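Side-chain contacts in acetyl-CoA acetyltransferase (Mycobacterium smegmatis, PDB 4EGV), which probably acts as an acyltransferase of the thiolase family, in the form of a monomeric thiolase-like protein that carries an additional C-terminal domain: residues 181-185 and 186-190; 189-192 and 193-197; 434-437 and 438-442; 464-467 and 468-472. All blocks are in the same frame, centred on the assembly; numbering follows the deposited sequence.

Contacts 1 and 2 follow one another along the chain and share I189 and G190. The loop 181-190 runs straight into the helix 191-206, and the two centres lie about 10 Å apart. Contact 4, the last in the sequence, comes back to the same region: I472 on strand 470-476 packs against H186, G187 and L188 of contact 1, and its backbone meets L197 of contact 2. Loop, helix start and the five-stranded antiparallel sheet of the C-terminal region thus form one cluster. Contact 3, on helix 432-440, comes before contact 4 in the chain and belongs with it to the additional C-terminal domain, yet stands apart, its centre about 26 to 38 Å from the others.

Contact 1 (181-185 and 186-190); sequences EYTIR and HGLIG
H186 reaches back over Y182 and R185 within a single tight turn of the loop that leads into helix 191-206. Its CB lies 3.6 Å from T183 O, and CG passes close to Y182 O. The next atom, ND1, donates to that same carbonyl: H186 ND1 to Y182 O is 3.1 Å, with a bent N-H...O angle of 136° and the donor above the carbonyl plane. Farther out, H186 CE1 meets Y182 CE1 at 3.7 Å. Y182 holds CG anti to its backbone N (chi1 174°), which sets its ring face against the imidazole edge in a T-shaped pair, planes 61° apart. H186 CE1 also lies over one face of the R185 guanidinium, 3.9 Å from R185 NH1. The tip, NE2, is hydrogen-bonded to N515 N, and the imidazole is therefore gripped at both nitrogens.

The backbone closes the turn around T183 O, which accepts L188 N at 3.0 Å and, weakly, G187 N. A further bond runs from G187 N to I184 O at 3.1 Å. L188, the centre of an inverse gamma turn, lays CB and CG across T183 at roughly a right angle, close to OG1. Y182 OH is bonded to E449 O and to L484 N of strand 482-487, whose L484 side chain also touches T183 and H186, while L188 packs on Q194 and L197 of helix 191-206.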
ATOM      1  N   GLU A 181      13.517 -11.103 -13.086  1.00 30.00           N
ATOM      2  CA  GLU A 181      13.698 -12.378 -13.729  1.00 30.00           C
ATOM      3  C   GLU A 181      13.412 -12.224 -15.187  1.00 30.00           C
ATOM      4  O   GLU A 181      14.034 -11.469 -15.896  1.00 30.00           O
ATOM      5  CB  GLU A 181      12.684 -13.352 -13.163  1.00 20.00           C
ATOM      6  CG  GLU A 181      11.468 -12.701 -12.555  1.00 20.00           C
ATOM      7  CD  GLU A 181      11.778 -12.069 -11.214  1.00 20.00           C
ATOM      8  OE1 GLU A 181      10.877 -11.878 -10.392  1.00 20.00           O
ATOM      9  OE2 GLU A 181      12.947 -11.772 -10.964  1.00 20.00           O
ATOM     10  N   TYR A 182      12.408 -12.965 -15.593  1.00 30.00           N
ATOM     11  CA  TYR A 182      11.836 -12.948 -16.904  1.00 30.00           C
ATOM     12  C   TYR A 182      10.924 -11.773 -17.046  1.00 30.00           C
ATOM     13  O   TYR A 182      10.333 -11.588 -18.056  1.00 30.00           O
ATOM     14  CB  TYR A 182      11.018 -14.213 -17.064  1.00 20.00           C
ATOM     15  CG  TYR A 182      10.207 -14.335 -18.323  1.00 20.00           C
ATOM     16  CD1 TYR A 182      10.802 -14.602 -19.536  1.00 20.00           C
ATOM     17  CD2 TYR A 182       8.840 -14.239 -18.297  1.00 20.00           C
ATOM     18  CE1 TYR A 182      10.056 -14.726 -20.671  1.00 20.00           C
ATOM     19  CE2 TYR A 182       8.099 -14.373 -19.438  1.00 20.00           C
ATOM     20  CZ  TYR A 182       8.705 -14.616 -20.610  1.00 20.00           C
ATOM     21  OH  TYR A 182       7.958 -14.750 -21.735  1.00 20.00           O
ATOM     22  N   THR A 183      10.796 -10.962 -16.026  1.00 57.07           N
ATOM     23  CA  THR A 183       9.945  -9.817 -16.136  1.00 56.68           C
ATOM     24  C   THR A 183      10.875  -8.631 -16.132  1.00 56.60           C
ATOM     25  O   THR A 183      10.663  -7.636 -16.756  1.00 55.70           O
ATOM     26  CB  THR A 183       8.890  -9.862 -15.023  1.00 56.76           C
ATOM     27  OG1 THR A 183       9.012  -8.754 -14.151  1.00 55.11           O
ATOM     28  CG2 THR A 183       9.093 -11.061 -14.219  1.00 57.68           C
ATOM     29  N   ILE A 184      11.989  -8.797 -15.485  1.00 57.49           N
ATOM     30  CA  ILE A 184      12.956  -7.750 -15.464  1.00 58.53           C
ATOM     31  C   ILE A 184      13.450  -7.501 -16.857  1.00 59.11           C
ATOM     32  O   ILE A 184      13.419  -6.394 -17.317  1.00 59.56           O
ATOM     33  CB  ILE A 184      14.119  -8.104 -14.545  1.00 58.65           C
ATOM     34  CG1 ILE A 184      13.781  -7.750 -13.106  1.00 57.46           C
ATOM     35  CG2 ILE A 184      15.368  -7.407 -14.974  1.00 58.61           C
ATOM     36  CD1 ILE A 184      14.074  -8.839 -12.132  1.00 56.02           C
ATOM     37  N   ARG A 185      13.913  -8.525 -17.539  1.00 60.21           N
ATOM     38  CA  ARG A 185      14.436  -8.315 -18.867  1.00 60.40           C
ATOM     39  C   ARG A 185      13.385  -7.924 -19.856  1.00 60.31           C
ATOM     40  O   ARG A 185      13.659  -7.757 -21.002  1.00 60.16           O
ATOM     41  CB  ARG A 185      15.161  -9.550 -19.378  1.00 60.65           C
ATOM     42  CG  ARG A 185      14.447 -10.869 -19.204  1.00 60.81           C
ATOM     43  CD  ARG A 185      14.749 -11.757 -20.377  1.00 61.10           C
ATOM     44  NE  ARG A 185      14.358 -13.137 -20.198  1.00 60.84           N
ATOM     45  CZ  ARG A 185      13.943 -13.936 -21.170  1.00 60.65           C
ATOM     46  NH1 ARG A 185      13.844 -13.525 -22.405  1.00 60.31           N
ATOM     47  NH2 ARG A 185      13.604 -15.160 -20.891  1.00 60.03           N
ATOM     48  N   HIS A 186      12.171  -7.741 -19.407  1.00 60.69           N
ATOM     49  CA  HIS A 186      11.130  -7.320 -20.318  1.00 60.82           C
ATOM     50  C   HIS A 186      10.672  -5.903 -20.068  1.00 61.60           C
ATOM     51  O   HIS A 186       9.992  -5.325 -20.870  1.00 61.73           O
ATOM     52  CB  HIS A 186       9.949  -8.275 -20.273  1.00 60.11           C
ATOM     53  CG  HIS A 186      10.054  -9.390 -21.248  1.00 58.14           C
ATOM     54  ND1 HIS A 186      10.665 -10.577 -20.947  1.00 56.89           N
ATOM     55  CD2 HIS A 186       9.642  -9.495 -22.521  1.00 56.14           C
ATOM     56  CE1 HIS A 186      10.622 -11.368 -21.991  1.00 54.82           C
ATOM     57  NE2 HIS A 186      10.005 -10.732 -22.958  1.00 55.49           N
ATOM     58  N   GLY A 187      11.061  -5.327 -18.956  1.00 62.45           N
ATOM     59  CA  GLY A 187      10.762  -3.939 -18.752  1.00 63.53           C
ATOM     60  C   GLY A 187      10.042  -3.704 -17.473  1.00 64.00           C
ATOM     61  O   GLY A 187       9.865  -2.594 -17.055  1.00 64.94           O
ATOM     62  N   LEU A 188       9.631  -4.770 -16.840  1.00 63.76           N
ATOM     63  CA  LEU A 188       8.993  -4.632 -15.569  1.00 63.84           C
ATOM     64  C   LEU A 188       9.986  -4.391 -14.467  1.00 63.73           C
ATOM     65  O   LEU A 188      10.223  -5.234 -13.628  1.00 62.94           O
ATOM     66  CB  LEU A 188       8.195  -5.866 -15.263  1.00 63.94           C
ATOM     67  CG  LEU A 188       7.576  -6.571 -16.445  1.00 63.69           C
ATOM     68  CD1 LEU A 188       6.192  -6.843 -16.108  1.00 63.20           C
ATOM     69  CD2 LEU A 188       7.676  -5.700 -17.617  1.00 64.68           C
ATOM     70  N   ILE A 189      10.563  -3.209 -14.448  1.00 63.97           N
ATOM     71  CA  ILE A 189      11.445  -2.907 -13.346  1.00 64.14           C
ATOM     72  C   ILE A 189      10.836  -1.920 -12.335  1.00 62.91           C
ATOM     73  O   ILE A 189      10.822  -2.181 -11.160  1.00 62.90           O
ATOM     74  CB  ILE A 189      12.866  -2.535 -13.810  1.00 64.74           C
ATOM     75  CG1 ILE A 189      13.617  -1.868 -12.667  1.00 66.92           C
ATOM     76  CG2 ILE A 189      12.825  -1.658 -15.010  1.00 64.65           C
ATOM     77  CD1 ILE A 189      14.460  -2.817 -11.857  1.00 68.91           C
ATOM     78  N   GLY A 190      10.257  -0.806 -12.769  1.00 61.20           N
ATOM     79  CA  GLY A 190       9.606   0.146 -11.890  1.00 59.45           C
ATOM     80  C   GLY A 190       8.143  -0.121 -11.550  1.00 57.24           C
ATOM     81  O   GLY A 190       7.465  -0.804 -12.274  1.00 56.74           O
TER

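Contact 2 (189-192 and 193-197); sequences IGAP and VQYGL
V193 places CG1 between its backbone N and carbonyl carbon (chi1 86°), which aims this methyl back at G190 O; Q194, its chain extended beyond CG, ends with its amide near the same oxygen. Both belong to the first turns of helix 191-206, where the chain leaves the preceding loop. V193 CG1 comes to 3.6 Å from G190 O. Q194 OE1 and G190 O are also 3.6 Å apart, but with no hydrogen to share they form no bond, and the Q194 side chain packs on L188 and I411.

The helical backbone bonds begin here. Y195 N donates to A191 O over 3.2 Å, nearly straight at 159° and in the carbonyl plane, and G196 N follows with P192 O at 3.1 Å. P192 has no N-H to give, a loss that costs little in an opening turn, where amides have no carbonyl one turn earlier in the helix to reach.

Outside the turn, Y195 is fixed by a hydrogen bond from A412 N to its OH and by stacking on F346, which P192 also touches. V193 and L197 both pack on T461 of strand 453-463. Back at the helix start, the Y195 ring approaches A191 edge-on: Y195 CD2 lies 3.2 Å from A191 O, near the ring plane, and 4.5 Å from A191 CB.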
ATOM      1  N   ILE A 189      10.563  -3.209 -14.448  1.00 63.97           N
ATOM      2  CA  ILE A 189      11.445  -2.907 -13.346  1.00 64.14           C
ATOM      3  C   ILE A 189      10.836  -1.920 -12.335  1.00 62.91           C
ATOM      4  O   ILE A 189      10.822  -2.181 -11.160  1.00 62.90           O
ATOM      5  CB  ILE A 189      12.866  -2.535 -13.810  1.00 64.74           C
ATOM      6  CG1 ILE A 189      13.617  -1.868 -12.667  1.00 66.92           C
ATOM      7  CG2 ILE A 189      12.825  -1.658 -15.010  1.00 64.65           C
ATOM      8  CD1 ILE A 189      14.460  -2.817 -11.857  1.00 68.91           C
ATOM      9  N   GLY A 190      10.257  -0.806 -12.769  1.00 61.20           N
ATOM     10  CA  GLY A 190       9.606   0.146 -11.890  1.00 59.45           C
ATOM     11  C   GLY A 190       8.143  -0.121 -11.550  1.00 57.24           C
ATOM     12  O   GLY A 190       7.465  -0.804 -12.274  1.00 56.74           O
ATOM     13  N   ALA A 191       7.653   0.430 -10.448  1.00 54.19           N
ATOM     14  CA  ALA A 191       6.289   0.205 -10.002  1.00 51.11           C
ATOM     15  C   ALA A 191       5.174   0.562 -10.980  1.00 49.02           C
ATOM     16  O   ALA A 191       4.243  -0.140 -11.080  1.00 48.23           O
ATOM     17  CB  ALA A 191       6.059   0.863  -8.741  1.00 50.93           C
ATOM     18  N   PRO A 192       5.284   1.664 -11.693  1.00 47.05           N
ATOM     19  CA  PRO A 192       4.212   2.173 -12.528  1.00 45.75           C
ATOM     20  C   PRO A 192       3.874   1.389 -13.769  1.00 44.21           C
ATOM     21  O   PRO A 192       2.731   1.262 -14.079  1.00 43.36           O
ATOM     22  CB  PRO A 192       4.758   3.521 -12.944  1.00 45.81           C
ATOM     23  CG  PRO A 192       5.543   3.885 -11.884  1.00 46.35           C
ATOM     24  CD  PRO A 192       6.271   2.707 -11.488  1.00 47.10           C
ATOM     25  N   VAL A 193       4.884   0.948 -14.485  1.00 42.74           N
ATOM     26  CA  VAL A 193       4.704   0.115 -15.629  1.00 41.27           C
ATOM     27  C   VAL A 193       3.961  -1.224 -15.274  1.00 39.86           C
ATOM     28  O   VAL A 193       3.147  -1.743 -16.045  1.00 38.60           O
ATOM     29  CB  VAL A 193       6.065  -0.060 -16.339  1.00 41.49           C
ATOM     30  CG1 VAL A 193       6.858  -1.202 -15.755  1.00 42.42           C
ATOM     31  CG2 VAL A 193       5.855  -0.320 -17.790  1.00 42.14           C
ATOM     32  N   GLN A 194       4.228  -1.750 -14.091  1.00 39.15           N
ATOM     33  CA  GLN A 194       3.637  -3.011 -13.655  1.00 38.82           C
ATOM     34  C   GLN A 194       2.222  -2.862 -13.175  1.00 37.93           C
ATOM     35  O   GLN A 194       1.421  -3.753 -13.382  1.00 37.40           O
ATOM     36  CB  GLN A 194       4.475  -3.628 -12.555  1.00 39.07           C
ATOM     37  CG  GLN A 194       5.144  -4.893 -12.995  1.00 41.81           C
ATOM     38  CD  GLN A 194       6.395  -5.204 -12.218  1.00 44.35           C
ATOM     39  OE1 GLN A 194       7.284  -4.353 -12.068  1.00 45.13           O
ATOM     40  NE2 GLN A 194       6.476  -6.438 -11.712  1.00 43.27           N
ATOM     41  N   TYR A 195       1.931  -1.733 -12.531  1.00 37.08           N
ATOM     42  CA  TYR A 195       0.593  -1.371 -12.158  1.00 36.65           C
ATOM     43  C   TYR A 195      -0.285  -1.045 -13.339  1.00 36.36           C
ATOM     44  O   TYR A 195      -1.496  -1.194 -13.250  1.00 36.09           O
ATOM     45  CB  TYR A 195       0.594  -0.211 -11.166  1.00 36.96           C
ATOM     46  CG  TYR A 195       0.649  -0.685  -9.729  1.00 38.13           C
ATOM     47  CD1 TYR A 195      -0.474  -1.240  -9.098  1.00 38.87           C
ATOM     48  CD2 TYR A 195       1.842  -0.622  -9.012  1.00 40.55           C
ATOM     49  CE1 TYR A 195      -0.401  -1.684  -7.785  1.00 40.07           C
ATOM     50  CE2 TYR A 195       1.924  -1.061  -7.696  1.00 40.34           C
ATOM     51  CZ  TYR A 195       0.809  -1.581  -7.093  1.00 40.71           C
ATOM     52  OH  TYR A 195       0.913  -2.024  -5.819  1.00 41.81           O
ATOM     53  N   GLY A 196       0.333  -0.596 -14.429  1.00 35.88           N
ATOM     54  CA  GLY A 196      -0.353  -0.342 -15.662  1.00 35.41           C
ATOM     55  C   GLY A 196      -0.978  -1.594 -16.201  1.00 35.28           C
ATOM     56  O   GLY A 196      -2.115  -1.559 -16.686  1.00 35.43           O
ATOM     57  N   LEU A 197      -0.236  -2.694 -16.129  1.00 35.00           N
ATOM     58  CA  LEU A 197      -0.712  -3.987 -16.611  1.00 35.31           C
ATOM     59  C   LEU A 197      -1.932  -4.503 -15.819  1.00 35.68           C
ATOM     60  O   LEU A 197      -2.861  -5.090 -16.365  1.00 35.78           O
ATOM     61  CB  LEU A 197       0.416  -5.017 -16.567  1.00 34.87           C
ATOM     62  CG  LEU A 197       1.502  -4.887 -17.633  1.00 33.54           C
ATOM     63  CD1 LEU A 197       2.828  -5.457 -17.234  1.00 31.11           C
ATOM     64  CD2 LEU A 197       1.047  -5.391 -18.959  1.00 31.05           C
TER

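Contact 3 (434-437 and 438-442); sequences QLQA and EHDAQ
Along the surface helix 432-440, Q434 and E438, four residues apart, join their side chains in an i to i+4 pair. Q434 holds CG anti to its backbone N and then bends at chi2 (63°), which swings the amide along the helix toward E438. There Q434 NE2 donates to E438 OE2 over 3.1 Å, with an N-H...O angle of 155°. The carboxylate oxygen is taken on its anti side, a little out of plane, and it lies close to the plane of the amide, while the two flat groups stand 62° apart. The other carboxylate oxygen, E438 OE1, rests 4.0 Å from L435 CD2.

Beneath this side-chain bond run the helical bonds E438 N to Q434 O at 3.2 Å, H439 N to L435 O at 3.3 Å and D440 N to Q436 O at 2.8 Å. A weak one from A441 N to A437 O comes last. D440 tucks its carboxylate back beside its own N, near Q436 O.

The helix packs on the C-terminal end of strand 294-303, an inner strand of the nine-stranded mixed sheet: L435 and Q436 touch M302, Q436 also reaches K303, and the H439 ring turns away from this turn to meet E304 and P305.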
ATOM      1  N   GLN A 434      -3.181 -20.134   7.863  1.00 53.87           N
ATOM      2  CA  GLN A 434      -4.069 -21.110   7.241  1.00 54.86           C
ATOM      3  C   GLN A 434      -4.799 -20.545   5.995  1.00 54.35           C
ATOM      4  O   GLN A 434      -4.996 -21.256   5.026  1.00 54.51           O
ATOM      5  CB  GLN A 434      -5.043 -21.697   8.307  1.00 55.65           C
ATOM      6  CG  GLN A 434      -6.129 -22.705   7.823  1.00 58.84           C
ATOM      7  CD  GLN A 434      -5.583 -24.030   7.211  1.00 62.01           C
ATOM      8  OE1 GLN A 434      -4.565 -24.560   7.648  1.00 61.68           O
ATOM      9  NE2 GLN A 434      -6.282 -24.554   6.199  1.00 61.60           N
ATOM     10  N   LEU A 435      -5.189 -19.272   6.016  1.00 53.97           N
ATOM     11  CA  LEU A 435      -5.713 -18.586   4.818  1.00 53.39           C
ATOM     12  C   LEU A 435      -4.694 -18.400   3.677  1.00 53.07           C
ATOM     13  O   LEU A 435      -5.076 -18.416   2.517  1.00 52.36           O
ATOM     14  CB  LEU A 435      -6.311 -17.231   5.184  1.00 53.21           C
ATOM     15  CG  LEU A 435      -7.667 -17.306   5.866  1.00 53.49           C
ATOM     16  CD1 LEU A 435      -8.147 -16.026   6.508  1.00 54.01           C
ATOM     17  CD2 LEU A 435      -8.759 -18.054   5.138  1.00 53.42           C
ATOM     18  N   GLN A 436      -3.424 -18.187   4.021  1.00 53.13           N
ATOM     19  CA  GLN A 436      -2.328 -18.137   3.075  1.00 53.54           C
ATOM     20  C   GLN A 436      -2.080 -19.513   2.417  1.00 54.59           C
ATOM     21  O   GLN A 436      -1.878 -19.596   1.218  1.00 54.31           O
ATOM     22  CB  GLN A 436      -1.059 -17.635   3.783  1.00 53.14           C
ATOM     23  CG  GLN A 436       0.091 -17.239   2.865  1.00 51.68           C
ATOM     24  CD  GLN A 436      -0.288 -16.099   1.923  1.00 50.17           C
ATOM     25  OE1 GLN A 436      -0.474 -16.307   0.725  1.00 47.42           O
ATOM     26  NE2 GLN A 436      -0.442 -14.888   2.476  1.00 48.36           N
ATOM     27  N   ALA A 437      -2.084 -20.584   3.207  1.00 55.98           N
ATOM     28  CA  ALA A 437      -1.828 -21.918   2.674  1.00 57.27           C
ATOM     29  C   ALA A 437      -2.956 -22.384   1.748  1.00 58.15           C
ATOM     30  O   ALA A 437      -2.716 -23.141   0.794  1.00 58.21           O
ATOM     31  CB  ALA A 437      -1.564 -22.919   3.789  1.00 56.95           C
ATOM     32  N   GLU A 438      -4.174 -21.915   2.011  1.00 59.31           N
ATOM     33  CA  GLU A 438      -5.304 -22.168   1.110  1.00 60.87           C
ATOM     34  C   GLU A 438      -5.133 -21.477  -0.225  1.00 60.99           C
ATOM     35  O   GLU A 438      -5.353 -22.081  -1.256  1.00 61.34           O
ATOM     36  CB  GLU A 438      -6.630 -21.752   1.728  1.00 61.20           C
ATOM     37  CG  GLU A 438      -7.488 -22.920   2.192  1.00 64.20           C
ATOM     38  CD  GLU A 438      -8.427 -22.548   3.340  1.00 67.45           C
ATOM     39  OE1 GLU A 438      -9.209 -21.576   3.203  1.00 67.14           O
ATOM     40  OE2 GLU A 438      -8.371 -23.230   4.388  1.00 67.89           O
ATOM     41  N   HIS A 439      -4.735 -20.213  -0.199  1.00 61.34           N
ATOM     42  CA  HIS A 439      -4.497 -19.447  -1.414  1.00 61.35           C
ATOM     43  C   HIS A 439      -3.265 -19.945  -2.168  1.00 61.38           C
ATOM     44  O   HIS A 439      -3.216 -19.846  -3.379  1.00 61.01           O
ATOM     45  CB  HIS A 439      -4.381 -17.951  -1.096  1.00 61.35           C
ATOM     46  CG  HIS A 439      -4.425 -17.074  -2.308  1.00 61.85           C
ATOM     47  ND1 HIS A 439      -3.301 -16.476  -2.831  1.00 61.46           N
ATOM     48  CD2 HIS A 439      -5.453 -16.713  -3.115  1.00 62.85           C
ATOM     49  CE1 HIS A 439      -3.628 -15.791  -3.909  1.00 61.61           C
ATOM     50  NE2 HIS A 439      -4.928 -15.910  -4.099  1.00 62.29           N
ATOM     51  N   ASP A 440      -2.277 -20.476  -1.449  1.00 61.93           N
ATOM     52  CA  ASP A 440      -1.067 -21.032  -2.057  1.00 62.62           C
ATOM     53  C   ASP A 440      -1.371 -22.334  -2.773  1.00 63.13           C
ATOM     54  O   ASP A 440      -0.627 -22.731  -3.669  1.00 62.69           O
ATOM     55  CB  ASP A 440       0.035 -21.281  -1.011  1.00 62.75           C
ATOM     56  CG  ASP A 440       0.779 -20.007  -0.605  1.00 62.84           C
ATOM     57  OD1 ASP A 440       0.652 -19.000  -1.323  1.00 61.31           O
ATOM     58  OD2 ASP A 440       1.484 -20.011   0.429  1.00 62.74           O
ATOM     59  N   ALA A 441      -2.458 -22.991  -2.357  1.00 64.01           N
ATOM     60  CA  ALA A 441      -2.941 -24.251  -2.956  1.00 64.58           C
ATOM     61  C   ALA A 441      -3.742 -24.068  -4.256  1.00 64.93           C
ATOM     62  O   ALA A 441      -3.928 -25.031  -5.005  1.00 64.89           O
ATOM     63  CB  ALA A 441      -3.764 -25.054  -1.936  1.00 64.37           C
ATOM     64  N   GLN A 442      -4.221 -22.852  -4.519  1.00 65.29           N
ATOM     65  CA  GLN A 442      -4.870 -22.526  -5.798  1.00 66.10           C
ATOM     66  C   GLN A 442      -3.967 -22.871  -6.983  1.00 66.20           C
ATOM     67  O   GLN A 442      -2.740 -22.715  -6.900  1.00 66.16           O
ATOM     68  CB  GLN A 442      -5.234 -21.039  -5.885  1.00 66.41           C
ATOM     69  CG  GLN A 442      -6.177 -20.526  -4.814  1.00 68.39           C
ATOM     70  CD  GLN A 442      -7.593 -20.967  -5.028  1.00 69.99           C
ATOM     71  OE1 GLN A 442      -8.049 -21.949  -4.440  1.00 70.29           O
ATOM     72  NE2 GLN A 442      -8.301 -20.254  -5.888  1.00 69.82           N
TER

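Contact 4 (464-467 and 468-472); sequences YDWT and PHTGI
Y464 meets H469 with the edge of its ring, CD1 sitting 3.8 Å above the imidazole plane toward the rim. The pair is T-shaped, centroids 5.3 Å apart and planes at 77°. Y464 CA lies 4.2 Å from the centroid of the same imidazole, an off-centre CH-pi contact. The phenol end points elsewhere, Y464 OH being hydrogen-bonded to D257 OD1.

Farther along, W466 takes part with its backbone as well as its ring. Its carbonyl oxygen lies at the edge of the H469 imidazole, near the ring plane; W466 O is 3.2 Å from H469 CD2. Residues 464-469 connect strands 453-463 and 470-476 of a beta hairpin, antiparallel neighbours in the five-stranded sheet of the additional C-terminal domain, which is consistent with an OB-type fold. The indole of W466 reaches the beginning of the second strand, with W466 CE3 3.5 Å from T470 OG1, this hydroxyl lying near the ring plane at the edge.

T467 comes next and enters P468 through a cis peptide bond, which reverses the chain sharply; T467 CG2 stays 3.6 Å from P468 CA. Past the proline, T470 turns OG1 beside its own backbone N (chi1 -58°), from where it donates to P468 O over 3.0 Å.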
ATOM      1  N   TYR A 464       5.348   5.999 -22.512  1.00 40.90           N
ATOM      2  CA  TYR A 464       5.316   7.243 -23.275  1.00 41.25           C
ATOM      3  C   TYR A 464       6.517   8.122 -22.937  1.00 41.21           C
ATOM      4  O   TYR A 464       6.770   9.142 -23.573  1.00 41.29           O
ATOM      5  CB  TYR A 464       4.022   8.011 -23.035  1.00 40.91           C
ATOM      6  CG  TYR A 464       2.786   7.265 -23.393  1.00 40.93           C
ATOM      7  CD1 TYR A 464       2.362   7.167 -24.701  1.00 41.74           C
ATOM      8  CD2 TYR A 464       2.003   6.675 -22.404  1.00 41.07           C
ATOM      9  CE1 TYR A 464       1.188   6.480 -25.026  1.00 41.50           C
ATOM     10  CE2 TYR A 464       0.827   6.001 -22.717  1.00 41.05           C
ATOM     11  CZ  TYR A 464       0.432   5.905 -24.028  1.00 40.45           C
ATOM     12  OH  TYR A 464      -0.722   5.243 -24.318  1.00 38.82           O
ATOM     13  N   ASP A 465       7.273   7.706 -21.945  1.00 41.27           N
ATOM     14  CA  ASP A 465       8.450   8.441 -21.554  1.00 41.61           C
ATOM     15  C   ASP A 465       9.668   7.986 -22.347  1.00 40.68           C
ATOM     16  O   ASP A 465      10.706   8.608 -22.269  1.00 40.09           O
ATOM     17  CB  ASP A 465       8.667   8.384 -20.022  1.00 42.40           C
ATOM     18  CG  ASP A 465       8.415   6.970 -19.414  1.00 44.00           C
ATOM     19  OD1 ASP A 465       7.586   6.205 -19.953  1.00 45.59           O
ATOM     20  OD2 ASP A 465       9.038   6.608 -18.388  1.00 44.44           O
ATOM     21  N   TRP A 466       9.511   6.925 -23.136  1.00 39.82           N
ATOM     22  CA  TRP A 466      10.533   6.481 -24.080  1.00 39.15           C
ATOM     23  C   TRP A 466      10.197   6.928 -25.487  1.00 38.33           C
ATOM     24  O   TRP A 466       9.035   7.069 -25.827  1.00 38.06           O
ATOM     25  CB  TRP A 466      10.669   4.959 -24.024  1.00 39.46           C
ATOM     26  CG  TRP A 466      11.246   4.423 -22.745  1.00 40.55           C
ATOM     27  CD1 TRP A 466      11.482   5.119 -21.611  1.00 41.48           C
ATOM     28  CD2 TRP A 466      11.607   3.066 -22.458  1.00 41.34           C
ATOM     29  NE1 TRP A 466      11.989   4.307 -20.637  1.00 41.64           N
ATOM     30  CE2 TRP A 466      12.073   3.032 -21.127  1.00 42.19           C
ATOM     31  CE3 TRP A 466      11.597   1.872 -23.199  1.00 42.13           C
ATOM     32  CZ2 TRP A 466      12.538   1.839 -20.510  1.00 43.08           C
ATOM     33  CZ3 TRP A 466      12.069   0.673 -22.585  1.00 43.15           C
ATOM     34  CH2 TRP A 466      12.535   0.678 -21.259  1.00 43.03           C
ATOM     35  N   THR A 467      11.218   7.182 -26.294  1.00 37.73           N
ATOM     36  CA  THR A 467      11.060   7.287 -27.742  1.00 36.97           C
ATOM     37  C   THR A 467      11.959   6.259 -28.429  1.00 37.07           C
ATOM     38  O   THR A 467      13.141   6.231 -28.182  1.00 36.26           O
ATOM     39  CB  THR A 467      11.358   8.691 -28.243  1.00 36.85           C
ATOM     40  OG1 THR A 467      10.600   9.609 -27.464  1.00 35.87           O
ATOM     41  CG2 THR A 467      11.029   8.851 -29.752  1.00 35.98           C
ATOM     42  N   PRO A 468      11.389   5.407 -29.302  1.00 37.56           N
ATOM     43  CA  PRO A 468       9.960   5.412 -29.640  1.00 37.81           C
ATOM     44  C   PRO A 468       9.107   4.855 -28.478  1.00 37.27           C
ATOM     45  O   PRO A 468       9.625   4.151 -27.624  1.00 36.72           O
ATOM     46  CB  PRO A 468       9.887   4.559 -30.923  1.00 38.02           C
ATOM     47  CG  PRO A 468      11.217   3.903 -31.051  1.00 38.33           C
ATOM     48  CD  PRO A 468      12.131   4.337 -29.978  1.00 37.68           C
ATOM     49  N   HIS A 469       7.831   5.208 -28.438  1.00 37.21           N
ATOM     50  CA  HIS A 469       6.918   4.643 -27.451  1.00 37.35           C
ATOM     51  C   HIS A 469       7.014   3.110 -27.477  1.00 37.28           C
ATOM     52  O   HIS A 469       7.137   2.498 -28.525  1.00 37.13           O
ATOM     53  CB  HIS A 469       5.478   5.138 -27.672  1.00 37.13           C
ATOM     54  CG  HIS A 469       5.314   6.621 -27.523  1.00 38.53           C
ATOM     55  ND1 HIS A 469       4.207   7.298 -27.990  1.00 40.03           N
ATOM     56  CD2 HIS A 469       6.122   7.565 -26.982  1.00 40.00           C
ATOM     57  CE1 HIS A 469       4.341   8.593 -27.746  1.00 39.86           C
ATOM     58  NE2 HIS A 469       5.498   8.780 -27.135  1.00 39.56           N
ATOM     59  N   THR A 470       6.980   2.498 -26.307  1.00 37.58           N
ATOM     60  CA  THR A 470       7.278   1.081 -26.175  1.00 38.12           C
ATOM     61  C   THR A 470       6.158   0.364 -25.449  1.00 38.19           C
ATOM     62  O   THR A 470       5.788   0.762 -24.351  1.00 37.95           O
ATOM     63  CB  THR A 470       8.610   0.868 -25.392  1.00 38.30           C
ATOM     64  OG1 THR A 470       9.667   1.541 -26.058  1.00 37.66           O
ATOM     65  CG2 THR A 470       8.992  -0.609 -25.263  1.00 38.55           C
ATOM     66  N   GLY A 471       5.655  -0.706 -26.067  1.00 38.50           N
ATOM     67  CA  GLY A 471       4.585  -1.530 -25.520  1.00 38.76           C
ATOM     68  C   GLY A 471       5.061  -2.773 -24.797  1.00 39.28           C
ATOM     69  O   GLY A 471       5.998  -3.430 -25.199  1.00 39.08           O
ATOM     70  N   ILE A 472       4.415  -3.080 -23.690  1.00 40.14           N
ATOM     71  CA  ILE A 472       4.662  -4.319 -22.983  1.00 40.91           C
ATOM     72  C   ILE A 472       3.356  -5.072 -22.985  1.00 41.52           C
ATOM     73  O   ILE A 472       2.293  -4.515 -22.688  1.00 41.34           O
ATOM     74  CB  ILE A 472       5.057  -4.082 -21.529  1.00 41.10           C
ATOM     75  CG1 ILE A 472       6.078  -2.925 -21.392  1.00 42.17           C
ATOM     76  CG2 ILE A 472       5.457  -5.386 -20.878  1.00 40.31           C
ATOM     77  CD1 ILE A 472       7.526  -3.274 -21.456  1.00 41.41           C
TER